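Local coordinates for protein putative alcohol dehydrogenase (Sinorhizobium meliloti, PDB 4J6F) that is a putative oxidoreductase of the medium-chain dehydrogenase/reductase family, probably acting on alcohols or related substrates with a nicotinamide coenzyme, at residues Ala149-Met154 with Ser328-Arg333. Sequence-based numbering, arbitrary orientation.
Sequences ADIDYM and SSQGSR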
loop_
_atom_site.group_PDB
_atom_site.type_symbol
_atom_site.label_atom_id
_atom_site.label_comp_id
_atom_site.label_asym_id
_atom_site.label_seq_id
_atom_site.Cartn_x
_atom_site.Cartn_y
_atom_site.Cartn_z
ATOM N N ALA A 149 0.721 3.101 -16.591
ATOM C CA ALA A 149 1.959 3.841 -16.325
ATOM C C ALA A 149 2.104 5.158 -17.113
ATOM O O ALA A 149 2.760 6.079 -16.632
ATOM C CB ALA A 149 3.167 2.948 -16.548
ATOM N N ASP A 150 1.501 5.245 -18.302
ATOM C CA ASP A 150 1.727 6.391 -19.197
ATOM C C ASP A 150 0.453 7.159 -19.517
ATOM O O ASP A 150 0.444 7.971 -20.438
ATOM C CB ASP A 150 2.384 5.950 -20.513
ATOM C CG ASP A 150 3.767 5.332 -20.314
ATOM O OD1 ASP A 150 4.525 5.796 -19.433
ATOM O OD2 ASP A 150 4.105 4.378 -21.057
ATOM N N ILE A 151 -0.611 6.909 -18.758
ATOM C CA ILE A 151 -1.907 7.507 -19.037
ATOM C C ILE A 151 -1.880 9.031 -19.058
ATOM O O ILE A 151 -1.033 9.665 -18.418
ATOM C CB ILE A 151 -2.980 7.085 -18.024
ATOM C CG1 ILE A 151 -2.479 7.316 -16.599
ATOM C CG2 ILE A 151 -3.403 5.646 -18.266
ATOM C CD1 ILE A 151 -3.554 7.184 -15.546
ATOM N N ASP A 152 -2.822 9.589 -19.817
ATOM C CA ASP A 152 -3.121 11.006 -19.856
ATOM C C ASP A 152 -4.647 11.089 -19.994
ATOM O O ASP A 152 -5.327 10.047 -19.975
ATOM C CB ASP A 152 -2.415 11.626 -21.057
ATOM C CG ASP A 152 -2.138 13.116 -20.886
ATOM O OD1 ASP A 152 -2.801 13.776 -20.044
ATOM O OD2 ASP A 152 -1.256 13.620 -21.625
ATOM N N TYR A 153 -5.202 12.296 -20.115
ATOM C CA TYR A 153 -6.646 12.419 -20.391
ATOM C C TYR A 153 -7.048 13.644 -21.173
ATOM O O TYR A 153 -6.364 14.666 -21.158
ATOM C CB TYR A 153 -7.488 12.338 -19.114
ATOM C CG TYR A 153 -7.410 13.532 -18.194
ATOM C CD1 TYR A 153 -8.184 14.666 -18.415
ATOM C CD2 TYR A 153 -6.577 13.523 -17.074
ATOM C CE1 TYR A 153 -8.120 15.766 -17.553
ATOM C CE2 TYR A 153 -6.503 14.616 -16.212
ATOM C CZ TYR A 153 -7.278 15.732 -16.448
ATOM O OH TYR A 153 -7.221 16.802 -15.585
HETATM N N MSE A 154 -8.189 13.527 -21.837
HETATM C CA MSE A 154 -8.792 14.627 -22.583
HETATM C C MSE A 154 -9.268 15.673 -21.625
HETATM O O MSE A 154 -10.006 15.382 -20.691
HETATM C CB MSE A 154 -9.936 14.064 -23.407
HETATM C CG MSE A 154 -9.421 12.745 -23.944
HETATM SE SE MSE A 154 -10.051 12.419 -25.764
HETATM C CE MSE A 154 -10.149 10.461 -25.638
ATOM N N SER A 328 -4.156 5.201 -6.766
ATOM C CA SER A 328 -4.719 4.857 -8.068
ATOM C C SER A 328 -5.266 6.097 -8.806
ATOM O O SER A 328 -5.824 6.987 -8.169
ATOM C CB SER A 328 -5.805 3.805 -7.828
ATOM O OG SER A 328 -6.848 3.855 -8.774
ATOM N N SER A 329 -5.072 6.176 -10.131
ATOM C CA SER A 329 -5.708 7.223 -10.979
ATOM C C SER A 329 -6.363 6.607 -12.187
ATOM O O SER A 329 -5.791 5.709 -12.817
ATOM C CB SER A 329 -4.715 8.246 -11.525
ATOM O OG SER A 329 -3.702 8.517 -10.600
ATOM N N GLN A 330 -7.552 7.091 -12.512
ATOM C CA GLN A 330 -8.293 6.697 -13.697
ATOM C C GLN A 330 -8.538 5.207 -13.725
ATOM O O GLN A 330 -8.855 4.631 -12.707
ATOM C CB GLN A 330 -7.576 7.178 -14.950
ATOM C CG GLN A 330 -7.339 8.674 -14.947
ATOM C CD GLN A 330 -6.711 9.182 -16.220
ATOM O OE1 GLN A 330 -6.203 10.287 -16.268
ATOM N NE2 GLN A 330 -6.751 8.382 -17.255
ATOM N N GLY A 331 -8.359 4.563 -14.867
ATOM C CA GLY A 331 -8.621 3.130 -14.898
ATOM C C GLY A 331 -8.261 2.496 -16.216
ATOM O O GLY A 331 -7.820 3.169 -17.135
ATOM N N SER A 332 -8.445 1.191 -16.312
ATOM C CA SER A 332 -8.061 0.471 -17.513
ATOM C C SER A 332 -9.241 0.362 -18.476
ATOM O O SER A 332 -10.387 0.594 -18.097
ATOM C CB SER A 332 -7.590 -0.919 -17.129
ATOM O OG SER A 332 -8.714 -1.717 -16.819
ATOM N N ARG A 333 -8.954 -0.013 -19.719
ATOM C CA ARG A 333 -10.006 -0.286 -20.702
ATOM C C ARG A 333 -11.069 -1.255 -20.196
ATOM O O ARG A 333 -12.253 -1.042 -20.429
ATOM C CB ARG A 333 -9.411 -0.809 -22.007
ATOM C CG ARG A 333 -8.557 0.205 -22.731
ATOM C CD ARG A 333 -8.015 -0.390 -24.013
ATOM N NE ARG A 333 -6.571 -0.238 -24.030
ATOM C CZ ARG A 333 -5.923 0.641 -24.775
ATOM N NH1 ARG A 333 -4.606 0.711 -24.703
ATOM N NH2 ARG A 333 -6.594 1.427 -25.602
#
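The side-chain amide of Gln-330 is the flat group at the centre, with Ile-151 over one face: methyl CD1 stands almost straight above the carbonyl carbon, 3.8 Å from Gln-330 CD. At the nitrogen end, Asp-152 O lies close to the amide plane and takes a weak hydrogen bond from Gln-330 NE2, 3.5 Å long but fairly straight (N-H...O 163°). At the other end Gln-330 OE1 approaches the Tyr-153 ring obliquely, 3.4 Å from CD2, and the planes of amide and ring are 70° apart. The tyrosine ring meets Trp-97 nearly parallel, and its hydroxyl is hydrogen-bonded to Thr-76.

Ile-151 gets there by placing CG1 between its own backbone N and carbonyl carbon (chi1 51°) and then extending, which sets CD1 over the amide, also within 3.8 Å of Ser-329 O. Gln-330 comes from the opposite direction, extended beyond CG, its CB and CG also brushing that methyl. The Ser-329 hydroxyl is occupied across the subunit interface, bonded to Tyr-319 O of the second subunit.

In the fold, this joins the short strand 152-153, paired with strand 133-140 in the GroES-like part, to the loop that leaves 324-327, an outermost strand, within this chain, of the parallel sheet of the Rossmann-type part, and runs into helix 333-344. Residues far apart in sequence thus meet in a buried seam between the two halves of the subunit.

Each end of the amide has a polar partner: NE2 holds a backbone carbonyl, while OE1 is hydrogen-bonded to a bound glycerol, probably a crystallisation additive. The carbonyl partner at NE2 is consistent with the modelled amide orientation; the glycerol hydroxyl, which could donate or accept, does not decide it. It does show that a hydroxyl can reach this oxygen.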